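Local coordinates for DPS Protein (Brevibacillus brevis, PDB 1N1Q) that probably protects DNA during starvation by binding it and by oxidising and storing iron within a hollow twelve-subunit shell, at residues A18-V21 against V22-V25; G36-F39 against F40-H43; E44-E47 against E48-T51; S98-V101 against N102-D106; H140-M143 against L144-L148. All blocks are in the same frame, centred on the assembly; numbering follows the deposited sequence.

The chain begins with helix 4-33, which carries contact 1, turns through a loop, and enters helix 39-66 at contact 2; contact 3 continues directly along that helix. After the short helix 75-81 the chain forms helix 93-120 with contact 4, and finally helix 124-148 with contact 5. Each contact joins neighbouring turns, so none closes a long loop, and the five run in series without nesting or crossing. Their cohesion is lateral. Contact 4 touches contacts 1, 3 and 5, its centre about 10 Å from that of contact 5, while contact 2 reaches contact 5 by packing against Phe147. Together they tie the four long helices into a ferritin-like bundle.

Contact 1: A18-V21 against V22-V25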
loop_
_atom_site.group_PDB
_atom_site.type_symbol
_atom_site.label_atom_id
_atom_site.label_comp_id
_atom_site.label_asym_id
_atom_site.label_seq_id
_atom_site.Cartn_x
_atom_site.Cartn_y
_atom_site.Cartn_z
ATOM N N ALA A 18 17.546 23.090 -5.428
ATOM C CA ALA A 18 16.679 23.782 -6.373
ATOM C C ALA A 18 16.966 23.324 -7.802
ATOM O O ALA A 18 16.040 23.081 -8.581
ATOM C CB ALA A 18 16.876 25.293 -6.254
ATOM N N ASN A 19 18.251 23.203 -8.140
ATOM C CA ASN A 19 18.642 22.775 -9.480
ATOM C C ASN A 19 18.109 21.391 -9.811
ATOM O O ASN A 19 17.566 21.174 -10.893
ATOM C CB ASN A 19 20.166 22.774 -9.637
ATOM C CG ASN A 19 20.723 24.151 -9.921
ATOM O OD1 ASN A 19 20.024 25.008 -10.450
ATOM N ND2 ASN A 19 21.994 24.363 -9.596
ATOM N N TRP A 20 18.268 20.454 -8.882
ATOM C CA TRP A 20 17.807 19.095 -9.110
ATOM C C TRP A 20 16.296 18.941 -9.082
ATOM O O TRP A 20 15.754 18.019 -9.701
ATOM C CB TRP A 20 18.485 18.133 -8.131
ATOM C CG TRP A 20 19.896 17.857 -8.546
ATOM C CD1 TRP A 20 21.038 18.349 -7.978
ATOM C CD2 TRP A 20 20.309 17.107 -9.693
ATOM N NE1 TRP A 20 22.138 17.957 -8.708
ATOM C CE2 TRP A 20 21.719 17.196 -9.767
ATOM C CE3 TRP A 20 19.622 16.373 -10.672
ATOM C CZ2 TRP A 20 22.456 16.578 -10.780
ATOM C CZ3 TRP A 20 20.354 15.757 -11.681
ATOM C CH2 TRP A 20 21.757 15.866 -11.728
ATOM N N VAL A 21 15.613 19.830 -8.372
ATOM C CA VAL A 21 14.152 19.781 -8.345
ATOM C C VAL A 21 13.693 20.204 -9.740
ATOM O O VAL A 21 12.761 19.638 -10.297
ATOM C CB VAL A 21 13.564 20.742 -7.283
ATOM C CG1 VAL A 21 12.031 20.726 -7.335
ATOM C CG2 VAL A 21 14.031 20.331 -5.917
ATOM N N VAL A 22 14.370 21.197 -10.304
ATOM C CA VAL A 22 14.048 21.655 -11.655
ATOM C C VAL A 22 14.379 20.540 -12.658
ATOM O O VAL A 22 13.565 20.206 -13.525
ATOM C CB VAL A 22 14.860 22.929 -12.033
ATOM C CG1 VAL A 22 14.793 23.169 -13.543
ATOM C CG2 VAL A 22 14.311 24.138 -11.285
ATOM N N LEU A 23 15.567 19.955 -12.524
ATOM C CA LEU A 23 15.992 18.886 -13.422
ATOM C C LEU A 23 15.116 17.638 -13.358
ATOM O O LEU A 23 14.942 16.956 -14.366
ATOM C CB LEU A 23 17.452 18.508 -13.151
ATOM C CG LEU A 23 18.471 19.454 -13.803
ATOM C CD1 LEU A 23 19.860 19.207 -13.245
ATOM C CD2 LEU A 23 18.444 19.252 -15.312
ATOM N N TYR A 24 14.558 17.333 -12.188
ATOM C CA TYR A 24 13.700 16.159 -12.072
ATOM C C TYR A 24 12.565 16.289 -13.083
ATOM O O TYR A 24 12.202 15.328 -13.762
ATOM C CB TYR A 24 13.126 16.048 -10.657
ATOM C CG TYR A 24 12.167 14.886 -10.477
ATOM C CD1 TYR A 24 12.633 13.570 -10.385
ATOM C CD2 TYR A 24 10.795 15.105 -10.396
ATOM C CE1 TYR A 24 11.749 12.503 -10.217
ATOM C CE2 TYR A 24 9.905 14.047 -10.230
ATOM C CZ TYR A 24 10.386 12.752 -10.137
ATOM O OH TYR A 24 9.502 11.711 -9.954
ATOM N N VAL A 25 12.006 17.489 -13.186
ATOM C CA VAL A 25 10.911 17.716 -14.123
ATOM C C VAL A 25 11.400 17.924 -15.555
ATOM O O VAL A 25 10.740 17.518 -16.508
ATOM C CB VAL A 25 10.046 18.916 -13.676
ATOM C CG1 VAL A 25 9.132 19.387 -14.819
ATOM C CG2 VAL A 25 9.197 18.512 -12.488
#
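Trp20 O accepts the shortest hydrogen bond of the contact, from Tyr24 N at 2.8 Å. The donor stands 37° out of the carbonyl plane, so the bond does not run along a lone pair. Two further backbone bonds, from Leu23 N to Asn19 O and from Val22 N to Ala18 O, continue the i to i+4 ladder of helix 4-33. Against this ladder the main side-chain event is a CH-pi contact. Leu23 CD1 lies 3.9 Å from the centroid of the Trp20 six-membered ring and only 15° off its normal, which places the methyl over the face. It is displaced toward the rim, and its nearest ring atoms are Trp20 CE3 and CZ3, both 3.8 Å from Leu23 CD1. Leu23 gets there because its CG is turned opposite the carbonyl carbon (chi1 -81°), back along the helix toward the indole. On another side of the helix, Val22 CG2 rests 3.4 Å from Ala18 O.

The indole also meets the ring of His56 and packs on Phe104, which puts it among three helices of the four-helix bundle. Asn19 OD1 is held by the backbone N atoms of Ser83 and Ile84. At the subunit interface Tyr24 OH bonds Ser54 OG of the second subunit, and the Tyr24 ring stacks on Tyr24 of that same subunit. Chemically, one short stretch of helix therefore serves two environments, a largely aromatic and aliphatic helix-packing core round Trp20 and a mixed polar and aromatic subunit interface round Tyr24.

Contact 2: G36-F39 against F40-H43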
loop_
_atom_site.group_PDB
_atom_site.type_symbol
_atom_site.label_atom_id
_atom_site.label_comp_id
_atom_site.label_asym_id
_atom_site.label_seq_id
_atom_site.Cartn_x
_atom_site.Cartn_y
_atom_site.Cartn_z
ATOM N N GLY A 36 11.956 10.308 -32.630
ATOM C CA GLY A 36 12.979 10.030 -33.619
ATOM C C GLY A 36 13.493 8.616 -33.410
ATOM O O GLY A 36 13.063 7.940 -32.472
ATOM N N PRO A 37 14.434 8.149 -34.249
ATOM C CA PRO A 37 15.026 6.806 -34.198
ATOM C C PRO A 37 15.671 6.415 -32.868
ATOM O O PRO A 37 15.792 5.229 -32.559
ATOM C CB PRO A 37 16.053 6.823 -35.341
ATOM C CG PRO A 37 15.615 7.984 -36.212
ATOM C CD PRO A 37 15.164 8.993 -35.208
ATOM N N ASN A 38 16.102 7.399 -32.092
ATOM C CA ASN A 38 16.717 7.102 -30.812
ATOM C C ASN A 38 15.750 7.255 -29.647
ATOM O O ASN A 38 16.152 7.345 -28.492
ATOM C CB ASN A 38 17.960 7.979 -30.597
ATOM C CG ASN A 38 19.135 7.545 -31.464
ATOM O OD1 ASN A 38 19.324 8.039 -32.578
ATOM N ND2 ASN A 38 19.916 6.598 -30.960
ATOM N N PHE A 39 14.464 7.258 -29.963
ATOM C CA PHE A 39 13.432 7.404 -28.949
ATOM C C PHE A 39 13.574 6.436 -27.774
ATOM O O PHE A 39 13.585 6.852 -26.612
ATOM C CB PHE A 39 12.037 7.203 -29.541
ATOM C CG PHE A 39 10.961 7.122 -28.492
ATOM C CD1 PHE A 39 10.472 8.276 -27.891
ATOM C CD2 PHE A 39 10.521 5.889 -28.025
ATOM C CE1 PHE A 39 9.568 8.209 -26.841
ATOM C CE2 PHE A 39 9.615 5.807 -26.970
ATOM C CZ PHE A 39 9.137 6.972 -26.372
ATOM N N PHE A 40 13.657 5.145 -28.067
ATOM C CA PHE A 40 13.758 4.159 -27.008
ATOM C C PHE A 40 15.017 4.293 -26.163
ATOM O O PHE A 40 14.955 4.182 -24.936
ATOM C CB PHE A 40 13.626 2.751 -27.601
ATOM C CG PHE A 40 12.262 2.464 -28.180
ATOM C CD1 PHE A 40 12.066 2.425 -29.555
ATOM C CD2 PHE A 40 11.162 2.307 -27.342
ATOM C CE1 PHE A 40 10.798 2.224 -30.085
ATOM C CE2 PHE A 40 9.888 2.106 -27.862
ATOM C CZ PHE A 40 9.701 2.072 -29.238
ATOM N N THR A 41 16.146 4.551 -26.814
ATOM C CA THR A 41 17.396 4.722 -26.095
ATOM C C THR A 41 17.355 5.947 -25.179
ATOM O O THR A 41 17.719 5.867 -24.007
ATOM C CB THR A 41 18.583 4.876 -27.067
ATOM O OG1 THR A 41 18.753 3.662 -27.807
ATOM C CG2 THR A 41 19.859 5.199 -26.310
ATOM N N LEU A 42 16.914 7.078 -25.719
ATOM C CA LEU A 42 16.840 8.310 -24.940
ATOM C C LEU A 42 15.710 8.299 -23.912
ATOM O O LEU A 42 15.867 8.810 -22.802
ATOM C CB LEU A 42 16.707 9.517 -25.874
ATOM C CG LEU A 42 17.954 9.725 -26.749
ATOM C CD1 LEU A 42 17.769 10.933 -27.658
ATOM C CD2 LEU A 42 19.170 9.916 -25.858
ATOM N N HIS A 43 14.575 7.713 -24.274
ATOM C CA HIS A 43 13.447 7.615 -23.349
ATOM C C HIS A 43 13.966 6.922 -22.087
ATOM O O HIS A 43 13.656 7.319 -20.964
ATOM C CB HIS A 43 12.331 6.783 -23.987
ATOM C CG HIS A 43 11.131 6.590 -23.114
ATOM N ND1 HIS A 43 10.292 7.624 -22.758
ATOM C CD2 HIS A 43 10.606 5.472 -22.560
ATOM C CE1 HIS A 43 9.299 7.152 -22.027
ATOM N NE2 HIS A 43 9.466 5.848 -21.891
HETATM O O HOH W 1 15.925 3.952 -29.924
#
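Phe39 meets Phe40 and His43 in an aromatic cluster on the first turn of helix 39-66, where a type I beta turn from Gly36 leads into the helix. From the root outward, Phe39 CB lies 3.0 Å from Phe40 N, a closeness set by the chain itself. CG anti to the backbone N (chi1 171°) then swings the ring beside the carbonyl and alongside His43. Along one edge, Phe39 CD2 stands 3.6 Å above the Phe40 ring, over its centre; the planes are 82° apart, a T-shaped pair with Phe40 giving the face. Phe39 CE2 follows on that edge, close to Phe40 CE2. At the tip, Phe39 CZ reaches the face of the imidazole, 3.8 Å from His43 CG. The Phe39 and His43 planes are inclined by only 19°, yet the rings are displaced laterally, with little overlap. One Phe39 face receives His43 CB instead, in a CH-pi contact 4.1 Å from the ring centroid.

His43 touches the mu-oxo-diiron group and stacks on His31, while its backbone O accepts a bond from His31 ND1. Phe39 thus packs on a residue of the diiron pocket. The helix start is held by Leu42 N bonded to Asn38 O, and a water donates to Pro37 O at 2.9 Å while accepting from Thr41 N.

Contact 3: E44-E47 against E48-T51; sequences EKFE and ELYT
Lys45 and Glu48 run alongside each other out from the helix and meet in a salt bridge with Lys45 NZ 2.8 Å from Glu48 OE1. The ammonium comes to the syn side of that oxygen, 30° out of the carboxylate plane. The two chains reach this point differently. Glu48 runs extended, whereas Lys45 is bent at chi2 (80°) and chi3; the bends carry the ammonium forward along the helix, to meet the Glu48 carboxylate reaching back. The carboxylate of Glu48 also packs on His140 of helix 124-148.

Glu47 and Tyr50 are set at a slant to one another, the carboxylate and ring planes 36° apart. The phenol ring lies over the backbone of Glu47: Glu47 CA is 3.6 Å from the Tyr50 ring centroid, over the face but offset toward the rim. Further out, Glu47 CG comes 3.7 Å from Tyr50 OH. This fit depends on the crowded position of Tyr50 CG, between the backbone N and the carbonyl carbon.

All of this belongs to helix 39-66 of the ferritin-like four-helix bundle. Tyr50 touches the mu-oxo-diiron group, stacks on His28 and packs on Asp58 of the second subunit, at the shared ferroxidase centre.

One turn on, Glu47 O takes two bonds from Thr51, from N at 2.9 Å and from OG1 at 2.7 Å. They arrive from opposite faces of the carbonyl plane, the hydroxyl well above it, and the hydroxyl bond holds the rotation of the threonine side chain. Toward the core, Leu49 CD1 comes up to the edge of the Phe46 ring, 4.4 Å from Phe46 CD2.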
loop_
_atom_site.group_PDB
_atom_site.type_symbol
_atom_site.label_atom_id
_atom_site.label_comp_id
_atom_site.label_asym_id
_atom_site.label_seq_id
_atom_site.Cartn_x
_atom_site.Cartn_y
_atom_site.Cartn_z
ATOM N N GLU A 44 14.779 5.892 -22.290
ATOM C CA GLU A 44 15.356 5.127 -21.191
ATOM C C GLU A 44 16.434 5.922 -20.456
ATOM O O GLU A 44 16.470 5.941 -19.223
ATOM C CB GLU A 44 15.946 3.813 -21.719
ATOM C CG GLU A 44 16.660 2.982 -20.665
ATOM C CD GLU A 44 17.197 1.669 -21.210
ATOM O OE1 GLU A 44 18.053 1.709 -22.114
ATOM O OE2 GLU A 44 16.750 0.606 -20.731
ATOM N N LYS A 45 17.312 6.580 -21.209
ATOM C CA LYS A 45 18.391 7.364 -20.611
ATOM C C LYS A 45 17.844 8.444 -19.683
ATOM O O LYS A 45 18.308 8.619 -18.553
ATOM C CB LYS A 45 19.231 8.046 -21.693
ATOM C CG LYS A 45 20.537 8.617 -21.159
ATOM C CD LYS A 45 21.554 7.494 -21.018
ATOM C CE LYS A 45 22.240 7.503 -19.675
ATOM N NZ LYS A 45 23.167 6.342 -19.579
ATOM N N PHE A 46 16.856 9.181 -20.173
ATOM C CA PHE A 46 16.261 10.245 -19.384
ATOM C C PHE A 46 15.593 9.734 -18.104
ATOM O O PHE A 46 15.571 10.441 -17.096
ATOM C CB PHE A 46 15.291 11.041 -20.259
ATOM C CG PHE A 46 15.979 11.818 -21.368
ATOM C CD1 PHE A 46 15.421 11.896 -22.639
ATOM C CD2 PHE A 46 17.190 12.459 -21.137
ATOM C CE1 PHE A 46 16.058 12.600 -23.661
ATOM C CE2 PHE A 46 17.836 13.166 -22.151
ATOM C CZ PHE A 46 17.272 13.237 -23.417
ATOM N N GLU A 47 15.061 8.515 -18.129
ATOM C CA GLU A 47 14.456 7.961 -16.916
ATOM C C GLU A 47 15.585 7.690 -15.915
ATOM O O GLU A 47 15.465 7.984 -14.729
ATOM C CB GLU A 47 13.703 6.653 -17.187
ATOM C CG GLU A 47 13.413 5.883 -15.888
ATOM C CD GLU A 47 12.594 4.622 -16.089
ATOM O OE1 GLU A 47 12.686 4.005 -17.168
ATOM O OE2 GLU A 47 11.865 4.238 -15.153
ATOM N N GLU A 48 16.676 7.116 -16.411
ATOM C CA GLU A 48 17.838 6.821 -15.585
ATOM C C GLU A 48 18.289 8.109 -14.890
ATOM O O GLU A 48 18.578 8.122 -13.689
ATOM C CB GLU A 48 18.982 6.295 -16.462
ATOM C CG GLU A 48 20.292 6.036 -15.717
ATOM C CD GLU A 48 21.472 5.801 -16.661
ATOM O OE1 GLU A 48 21.250 5.375 -17.818
ATOM O OE2 GLU A 48 22.626 6.024 -16.244
ATOM N N LEU A 49 18.332 9.194 -15.658
ATOM C CA LEU A 49 18.763 10.484 -15.131
ATOM C C LEU A 49 17.779 11.135 -14.154
ATOM O O LEU A 49 18.204 11.700 -13.150
ATOM C CB LEU A 49 19.098 11.443 -16.287
ATOM C CG LEU A 49 20.280 10.995 -17.167
ATOM C CD1 LEU A 49 20.490 11.976 -18.311
ATOM C CD2 LEU A 49 21.545 10.884 -16.319
ATOM N N TYR A 50 16.475 11.075 -14.415
ATOM C CA TYR A 50 15.581 11.695 -13.443
ATOM C C TYR A 50 15.510 10.844 -12.180
ATOM O O TYR A 50 15.252 11.354 -11.090
ATOM C CB TYR A 50 14.180 12.007 -14.028
ATOM C CG TYR A 50 13.245 10.862 -14.389
ATOM C CD1 TYR A 50 12.784 9.958 -13.429
ATOM C CD2 TYR A 50 12.724 10.763 -15.682
ATOM C CE1 TYR A 50 11.824 8.989 -13.752
ATOM C CE2 TYR A 50 11.769 9.807 -16.011
ATOM C CZ TYR A 50 11.321 8.929 -15.046
ATOM O OH TYR A 50 10.362 8.002 -15.386
ATOM N N THR A 51 15.774 9.550 -12.316
ATOM C CA THR A 51 15.775 8.668 -11.154
ATOM C C THR A 51 16.952 9.091 -10.276
ATOM O O THR A 51 16.839 9.147 -9.055
ATOM C CB THR A 51 15.930 7.192 -11.570
ATOM O OG1 THR A 51 14.800 6.807 -12.370
ATOM C CG2 THR A 51 16.015 6.297 -10.340
#

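Contact 4: S98-V101 against N102-D106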
loop_
_atom_site.group_PDB
_atom_site.type_symbol
_atom_site.label_atom_id
_atom_site.label_comp_id
_atom_site.label_asym_id
_atom_site.label_seq_id
_atom_site.Cartn_x
_atom_site.Cartn_y
_atom_site.Cartn_z
ATOM N N SER A 98 21.993 17.670 -25.930
ATOM C CA SER A 98 22.873 18.826 -25.869
ATOM C C SER A 98 22.523 19.710 -24.664
ATOM O O SER A 98 23.404 20.276 -24.009
ATOM C CB SER A 98 22.751 19.622 -27.171
ATOM O OG SER A 98 23.729 20.638 -27.227
ATOM N N SER A 99 21.232 19.809 -24.364
ATOM C CA SER A 99 20.777 20.609 -23.230
ATOM C C SER A 99 21.240 19.995 -21.897
ATOM O O SER A 99 21.637 20.707 -20.970
ATOM C CB SER A 99 19.253 20.725 -23.252
ATOM O OG SER A 99 18.774 21.336 -22.069
ATOM N N VAL A 100 21.182 18.673 -21.801
ATOM C CA VAL A 100 21.617 18.002 -20.581
ATOM C C VAL A 100 23.116 18.191 -20.433
ATOM O O VAL A 100 23.619 18.383 -19.327
ATOM C CB VAL A 100 21.293 16.499 -20.607
ATOM C CG1 VAL A 100 21.842 15.825 -19.360
ATOM C CG2 VAL A 100 19.784 16.301 -20.700
ATOM N N VAL A 101 23.833 18.141 -21.552
ATOM C CA VAL A 101 25.277 18.342 -21.516
ATOM C C VAL A 101 25.569 19.743 -20.973
ATOM O O VAL A 101 26.402 19.899 -20.083
ATOM C CB VAL A 101 25.909 18.200 -22.918
ATOM C CG1 VAL A 101 27.346 18.725 -22.906
ATOM C CG2 VAL A 101 25.897 16.733 -23.343
ATOM N N ASN A 102 24.866 20.748 -21.497
ATOM C CA ASN A 102 25.058 22.122 -21.047
ATOM C C ASN A 102 24.753 22.263 -19.557
ATOM O O ASN A 102 25.523 22.866 -18.816
ATOM C CB ASN A 102 24.166 23.095 -21.824
ATOM C CG ASN A 102 24.567 23.223 -23.277
ATOM O OD1 ASN A 102 25.708 22.937 -23.645
ATOM N ND2 ASN A 102 23.634 23.664 -24.112
ATOM N N ASP A 103 23.626 21.708 -19.121
ATOM C CA ASP A 103 23.238 21.791 -17.718
ATOM C C ASP A 103 24.244 21.095 -16.802
ATOM O O ASP A 103 24.673 21.659 -15.788
ATOM C CB ASP A 103 21.844 21.188 -17.516
ATOM C CG ASP A 103 20.748 22.035 -18.145
ATOM O OD1 ASP A 103 21.039 23.169 -18.568
ATOM O OD2 ASP A 103 19.602 21.563 -18.207
ATOM N N PHE A 104 24.613 19.866 -17.150
ATOM C CA PHE A 104 25.574 19.130 -16.332
ATOM C C PHE A 104 26.916 19.854 -16.271
ATOM O O PHE A 104 27.577 19.871 -15.235
ATOM C CB PHE A 104 25.768 17.712 -16.874
ATOM C CG PHE A 104 24.649 16.760 -16.526
ATOM C CD1 PHE A 104 24.756 15.403 -16.837
ATOM C CD2 PHE A 104 23.500 17.207 -15.878
ATOM C CE1 PHE A 104 23.735 14.510 -16.508
ATOM C CE2 PHE A 104 22.474 16.317 -15.547
ATOM C CZ PHE A 104 22.588 14.975 -15.857
ATOM N N VAL A 105 27.318 20.457 -17.382
ATOM C CA VAL A 105 28.576 21.191 -17.411
ATOM C C VAL A 105 28.486 22.384 -16.457
ATOM O O VAL A 105 29.434 22.674 -15.730
ATOM C CB VAL A 105 28.912 21.685 -18.841
ATOM C CG1 VAL A 105 30.152 22.580 -18.818
ATOM C CG2 VAL A 105 29.159 20.497 -19.747
ATOM N N ASP A 106 27.338 23.058 -16.457
ATOM C CA ASP A 106 27.131 24.200 -15.582
ATOM C C ASP A 106 27.192 23.732 -14.120
ATOM O O ASP A 106 27.867 24.344 -13.288
ATOM C CB ASP A 106 25.777 24.842 -15.891
ATOM C CG ASP A 106 25.616 26.210 -15.248
ATOM O OD1 ASP A 106 26.633 26.913 -15.106
ATOM O OD2 ASP A 106 24.470 26.576 -14.921
HETATM O O HOH W 2 22.515 22.935 -26.428
HETATM O O HOH W 3 26.295 21.033 -25.861
HETATM O O HOH W 4 19.887 23.342 -21.113
#
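Val100 CG1 sits over the centre of the Phe104 ring, on helix 93-120 of the four-helix bundle. The methyl is 3.6 Å from the ring centroid and 11° off the normal, a CH-pi contact with the methyl almost directly above the ring centre. Its nearest ring atoms are on the far half of the ring, with Val100 CG1 to Phe104 CE1 at 3.7 Å. Both side chains leave the helix in the same direction, and CG1 anti to the backbone N (chi1 176°) turns that branch forward along the helix to the ring. Phe104 N also bonds Val100 O at 2.8 Å, so backbone and side chains join the same two residues.

The polar side of the helix uses water as its go-between. Ser99 OG and Asp103 OD1 share one water, which donates to the carboxylate. This leaves Asp103 OD2 to form a salt bridge with Lys26 NZ on helix 4-33, so one carboxylate is held from two sources. On the apolar side, Leu144 of helix 124-148 packs on Val100 and Val101, while Leu137 and Val141 of the same helix pack on Phe104, so that helix 124-148 contributes to the packing of both members of the valine-aromatic pair.

Ser98 and Asn102, one turn apart, are joined by two waters, each of which binds Ser98 OG. One makes a weak bond as acceptor from the amide nitrogen of Asn102, and the other, 2.9 Å from Ser98 OG, donates to Asn102 OD1 at 3.0 Å.

Contact 5: H140-M143 against L144-L148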
loop_
_atom_site.group_PDB
_atom_site.type_symbol
_atom_site.label_atom_id
_atom_site.label_comp_id
_atom_site.label_asym_id
_atom_site.label_seq_id
_atom_site.Cartn_x
_atom_site.Cartn_y
_atom_site.Cartn_z
ATOM N N HIS A 140 28.684 11.221 -17.158
ATOM C CA HIS A 140 27.528 11.360 -18.040
ATOM C C HIS A 140 27.865 12.297 -19.187
ATOM O O HIS A 140 27.459 12.063 -20.328
ATOM C CB HIS A 140 26.316 11.925 -17.290
ATOM C CG HIS A 140 25.602 10.922 -16.440
ATOM N ND1 HIS A 140 25.205 9.689 -16.917
ATOM C CD2 HIS A 140 25.172 10.985 -15.156
ATOM C CE1 HIS A 140 24.559 9.038 -15.963
ATOM N NE2 HIS A 140 24.525 9.804 -14.885
ATOM N N VAL A 141 28.602 13.363 -18.885
ATOM C CA VAL A 141 28.975 14.335 -19.914
ATOM C C VAL A 141 29.787 13.695 -21.034
ATOM O O VAL A 141 29.556 13.973 -22.207
ATOM C CB VAL A 141 29.752 15.537 -19.302
ATOM C CG1 VAL A 141 30.382 16.385 -20.404
ATOM C CG2 VAL A 141 28.793 16.403 -18.486
ATOM N N TRP A 142 30.741 12.841 -20.687
ATOM C CA TRP A 142 31.531 12.176 -21.723
ATOM C C TRP A 142 30.621 11.340 -22.625
ATOM O O TRP A 142 30.711 11.405 -23.850
ATOM C CB TRP A 142 32.595 11.262 -21.103
ATOM C CG TRP A 142 32.827 9.998 -21.890
ATOM C CD1 TRP A 142 33.185 9.899 -23.208
ATOM C CD2 TRP A 142 32.651 8.656 -21.423
ATOM N NE1 TRP A 142 33.232 8.578 -23.592
ATOM C CE2 TRP A 142 32.912 7.794 -22.514
ATOM C CE3 TRP A 142 32.300 8.095 -20.187
ATOM C CZ2 TRP A 142 32.832 6.403 -22.406
ATOM C CZ3 TRP A 142 32.222 6.712 -20.081
ATOM C CH2 TRP A 142 32.487 5.881 -21.187
ATOM N N MET A 143 29.745 10.549 -22.016
ATOM C CA MET A 143 28.837 9.700 -22.784
ATOM C C MET A 143 27.863 10.464 -23.672
ATOM O O MET A 143 27.661 10.099 -24.826
ATOM C CB MET A 143 28.046 8.785 -21.849
ATOM C CG MET A 143 28.897 7.766 -21.123
ATOM S SD MET A 143 27.907 6.657 -20.101
ATOM C CE MET A 143 28.098 7.430 -18.534
ATOM N N LEU A 144 27.254 11.514 -23.134
ATOM C CA LEU A 144 26.290 12.296 -23.909
ATOM C C LEU A 144 26.963 13.033 -25.070
ATOM O O LEU A 144 26.387 13.159 -26.152
ATOM C CB LEU A 144 25.551 13.278 -22.990
ATOM C CG LEU A 144 24.685 12.581 -21.926
ATOM C CD1 LEU A 144 24.204 13.585 -20.895
ATOM C CD2 LEU A 144 23.509 11.884 -22.606
ATOM N N GLU A 145 28.186 13.509 -24.853
ATOM C CA GLU A 145 28.904 14.202 -25.918
ATOM C C GLU A 145 29.308 13.205 -27.000
ATOM O O GLU A 145 29.261 13.518 -28.183
ATOM C CB GLU A 145 30.139 14.913 -25.366
ATOM C CG GLU A 145 29.831 16.255 -24.726
ATOM C CD GLU A 145 31.076 17.065 -24.440
ATOM O OE1 GLU A 145 31.974 17.106 -25.307
ATOM O OE2 GLU A 145 31.156 17.673 -23.355
ATOM N N ALA A 146 29.692 11.996 -26.588
ATOM C CA ALA A 146 30.075 10.961 -27.546
ATOM C C ALA A 146 28.884 10.641 -28.444
ATOM O O ALA A 146 29.034 10.465 -29.653
ATOM C CB ALA A 146 30.541 9.699 -26.816
ATOM N N PHE A 147 27.702 10.573 -27.835
ATOM C CA PHE A 147 26.457 10.304 -28.551
ATOM C C PHE A 147 26.221 11.339 -29.650
ATOM O O PHE A 147 25.756 11.009 -30.744
ATOM C CB PHE A 147 25.285 10.341 -27.562
ATOM C CG PHE A 147 23.923 10.265 -28.210
ATOM C CD1 PHE A 147 23.292 9.040 -28.401
ATOM C CD2 PHE A 147 23.274 11.421 -28.629
ATOM C CE1 PHE A 147 22.028 8.970 -29.005
ATOM C CE2 PHE A 147 22.024 11.366 -29.228
ATOM C CZ PHE A 147 21.393 10.142 -29.417
ATOM N N LEU A 148 26.546 12.592 -29.346
ATOM C CA LEU A 148 26.357 13.702 -30.276
ATOM C C LEU A 148 27.398 13.814 -31.381
ATOM O O LEU A 148 27.183 14.504 -32.370
ATOM C CB LEU A 148 26.307 15.018 -29.491
ATOM C CG LEU A 148 25.096 15.218 -28.565
ATOM C CD1 LEU A 148 25.272 16.474 -27.718
ATOM C CD2 LEU A 148 23.844 15.323 -29.422
#
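The last turns of helix 124-148, the C-terminal helix of the bundle, bring His140, Val141 and Trp142 against Leu144, Glu145 and Ala146. Leu144 N bonds His140 O at 2.9 Å with an N-H...O angle of 167°, and the donor lies nearly along the C=O axis. Leu144 CG stands 3.2 Å from His140 O because its CG is anti to the carbonyl carbon (chi1 -64°), which folds the isobutyl group back over the preceding turn.

Val141 and Glu145 run side by side. Glu145 extends beyond CG, so its carboxylate passes along the valine and Glu145 OE2 comes 3.3 Å from Val141 CG1. This is packing of a carboxylate oxygen on a methyl. The bond from Glu145 N to Val141 O holds the two residues together at the backbone.

On the outer side Ala146 CB approaches the indole obliquely, 4.3 Å from Trp142 NE1, a loose touch. Met143 CG lies 3.5 Å above the plane of the Trp142 ring, toward its rim. Farther along, Phe147 N bonds Met143 O at 3.0 Å.

His140 NE2 forms a hydrogen bond with Glu52 OE1 of helix 39-66, and Leu148 packs on Val97 of helix 93-120. Val141 and Leu144 pack against helix 93-120 as well, so this stretch touches two neighbouring helices at once, in the lateral helix packing of a ferritin-like four-helix bundle.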